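Local structure of Esterase/lipase-like protein (Caldicellulosiruptor lactoaceticus 6A, 6A6O) at residues T66-H71 against V89-V94. The protein probably hydrolyses both acetyl ester and beta-1,4-xyloside bonds, acting as a bifunctional acetyl esterase and xylosidase. Residues are numbered along the deposited sequence; the frame is centred on the assembly and turned at random.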
loop_
_atom_site.group_PDB
_atom_site.type_symbol
_atom_site.label_atom_id
_atom_site.label_comp_id
_atom_site.label_asym_id
_atom_site.label_seq_id
_atom_site.Cartn_x
_atom_site.Cartn_y
_atom_site.Cartn_z
ATOM N N THR A 66 11.328 9.284 1.836
ATOM C CA THR A 66 11.964 10.215 2.766
ATOM C C THR A 66 10.995 10.793 3.781
ATOM O O THR A 66 11.436 11.346 4.791
ATOM C CB THR A 66 12.633 11.380 2.016
ATOM O OG1 THR A 66 11.647 12.119 1.282
ATOM C CG2 THR A 66 13.692 10.870 1.049
ATOM N N HIS A 67 9.699 10.698 3.533
ATOM C CA HIS A 67 8.677 11.191 4.440
ATOM C C HIS A 67 7.379 10.516 4.030
ATOM O O HIS A 67 7.352 9.699 3.102
ATOM C CB HIS A 67 8.564 12.718 4.382
ATOM C CG HIS A 67 8.171 13.238 3.034
ATOM N ND1 HIS A 67 9.021 13.212 1.949
ATOM C CD2 HIS A 67 7.004 13.755 2.583
ATOM C CE1 HIS A 67 8.400 13.706 0.894
ATOM N NE2 HIS A 67 7.176 14.048 1.253
ATOM N N ARG A 68 6.298 10.855 4.722
ATOM C CA ARG A 68 4.993 10.298 4.390
ATOM C C ARG A 68 4.004 11.444 4.260
ATOM O O ARG A 68 3.800 12.201 5.215
ATOM C CB ARG A 68 4.557 9.270 5.437
ATOM C CG ARG A 68 5.425 7.997 5.395
ATOM C CD ARG A 68 5.117 7.050 6.536
ATOM N NE ARG A 68 5.035 7.792 7.792
ATOM C CZ ARG A 68 6.075 8.052 8.577
ATOM N NH1 ARG A 68 7.283 7.595 8.263
ATOM N NH2 ARG A 68 5.906 8.764 9.684
ATOM N N ALA A 69 3.420 11.580 3.071
ATOM C CA ALA A 69 2.564 12.723 2.768
ATOM C C ALA A 69 1.225 12.626 3.500
ATOM O O ALA A 69 0.523 11.608 3.432
ATOM C CB ALA A 69 2.337 12.822 1.260
ATOM N N GLN A 70 0.861 13.709 4.191
ATOM C CA GLN A 70 -0.347 13.671 5.002
ATOM C C GLN A 70 -1.612 13.725 4.149
ATOM O O GLN A 70 -2.624 13.123 4.518
ATOM C CB GLN A 70 -0.333 14.819 6.020
ATOM C CG GLN A 70 0.583 14.573 7.213
ATOM C CD GLN A 70 0.908 15.855 7.949
ATOM O OE1 GLN A 70 1.318 15.826 9.119
ATOM N NE2 GLN A 70 0.740 17.001 7.264
ATOM N N HIS A 71 -1.581 14.409 2.999
ATOM C CA HIS A 71 -2.775 14.424 2.153
ATOM C C HIS A 71 -3.050 13.070 1.508
ATOM O O HIS A 71 -4.139 12.861 0.962
ATOM C CB HIS A 71 -2.668 15.508 1.071
ATOM C CG HIS A 71 -1.731 15.179 -0.051
ATOM N ND1 HIS A 71 -0.365 15.065 0.115
ATOM C CD2 HIS A 71 -1.973 14.953 -1.364
ATOM C CE1 HIS A 71 0.191 14.782 -1.052
ATOM N NE2 HIS A 71 -0.762 14.718 -1.965
ATOM N N VAL A 89 -3.872 3.984 8.217
ATOM C CA VAL A 89 -2.683 4.572 7.595
ATOM C C VAL A 89 -1.464 3.796 8.083
ATOM O O VAL A 89 -1.254 3.661 9.298
ATOM C CB VAL A 89 -2.547 6.067 7.939
ATOM C CG1 VAL A 89 -1.162 6.604 7.520
ATOM C CG2 VAL A 89 -3.671 6.896 7.293
ATOM N N LEU A 90 -0.647 3.283 7.152
ATOM C CA LEU A 90 0.617 2.653 7.530
ATOM C C LEU A 90 1.716 3.709 7.546
ATOM O O LEU A 90 2.082 4.262 6.498
ATOM C CB LEU A 90 0.999 1.514 6.588
ATOM C CG LEU A 90 2.405 0.967 6.896
ATOM C CD1 LEU A 90 2.465 0.270 8.286
ATOM C CD2 LEU A 90 2.829 0.001 5.800
ATOM N N ASN A 91 2.262 3.978 8.732
ATOM C CA ASN A 91 3.407 4.868 8.858
ATOM C C ASN A 91 4.648 3.988 8.906
ATOM O O ASN A 91 5.132 3.603 9.970
ATOM C CB ASN A 91 3.261 5.779 10.069
ATOM C CG ASN A 91 2.302 6.911 9.799
ATOM O OD1 ASN A 91 2.357 7.538 8.739
ATOM N ND2 ASN A 91 1.403 7.173 10.747
ATOM N N TYR A 92 5.145 3.653 7.720
ATOM C CA TYR A 92 6.306 2.804 7.550
ATOM C C TYR A 92 7.590 3.621 7.646
ATOM O O TYR A 92 7.597 4.845 7.485
ATOM C CB TYR A 92 6.236 2.107 6.191
ATOM C CG TYR A 92 6.076 3.062 5.019
ATOM C CD1 TYR A 92 7.191 3.584 4.360
ATOM C CD2 TYR A 92 4.813 3.415 4.548
ATOM C CE1 TYR A 92 7.055 4.447 3.267
ATOM C CE2 TYR A 92 4.668 4.273 3.442
ATOM C CZ TYR A 92 5.797 4.790 2.820
ATOM O OH TYR A 92 5.681 5.658 1.745
ATOM N N ARG A 93 8.695 2.916 7.869
ATOM C CA ARG A 93 9.985 3.577 8.019
ATOM C C ARG A 93 10.453 4.193 6.705
ATOM O O ARG A 93 10.198 3.663 5.614
ATOM C CB ARG A 93 11.025 2.585 8.525
ATOM C CG ARG A 93 10.985 2.396 10.034
ATOM C CD ARG A 93 11.917 1.289 10.484
ATOM N NE ARG A 93 11.364 -0.038 10.256
ATOM C CZ ARG A 93 12.006 -1.164 10.538
ATOM N NH1 ARG A 93 13.236 -1.111 11.045
ATOM N NH2 ARG A 93 11.433 -2.335 10.306
ATOM N N VAL A 94 11.166 5.316 6.824
ATOM C CA VAL A 94 11.716 6.049 5.698
ATOM C C VAL A 94 13.174 6.399 6.004
ATOM O O VAL A 94 13.708 6.033 7.047
ATOM C CB VAL A 94 10.899 7.316 5.372
ATOM C CG1 VAL A 94 9.503 6.940 4.895
ATOM C CG2 VAL A 94 10.819 8.246 6.594
HETATM O O HOH W 1 7.588 7.624 1.304
HETATM O O HOH W 2 3.518 10.580 9.402
#
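Arg-68 reaches across to Asn-91 and Tyr-92 with two nitrogens of its guanidinium group. Arg-68 NE donates to Asn-91 OD1 at 2.9 Å. This bond is bent, with an N-H...O angle of 143°, and the acceptor lies off the guanidinium plane. The guanidinium and amide planes stand 64° apart, and Asn-91 CB lies over one guanidinium face. NH1 makes a weak hydrogen bond to the backbone carbonyl of Tyr-92, with 2.9 Å between Arg-68 NH1 and Tyr-92 O. A water accepts from Arg-68 NH2 and donates weakly to Asn-91 OD1, so it links the same two side chains a second time. The arginine chain is bent at chi3 (-46°), which turns its charged end away from the tyrosine ring and toward these oxygens.

Arg-68 CG and CD lie over one face of the Tyr-92 ring. Arg-68 CD sits 4.2 Å from the centroid of the Tyr-92 ring, almost over the centre, in a CH-pi contact. The phenol OH is hydrogen-bonded to Pro-61 O. A second water bridges it to the backbone, donating to both Tyr-92 OH and His-67 O.

Val-94 packs against main chain at the other end of the contact. Val-94 CG2 lies 3.6 Å from Thr-66 O, and Val-94 CG1 is 3.9 Å from His-67 O. Val-94 CG2 also approaches Arg-68 NH1.

The contact joins the loop after strand 54-60 to the end of the neighbouring parallel strand 86-91 and the loop beyond it. These strands belong to the central sheet of an alpha/beta-hydrolase fold. Tyr-92 also touches the probable nucleophile elbow around Ser-133, which places this junction beside the likely esterase active site.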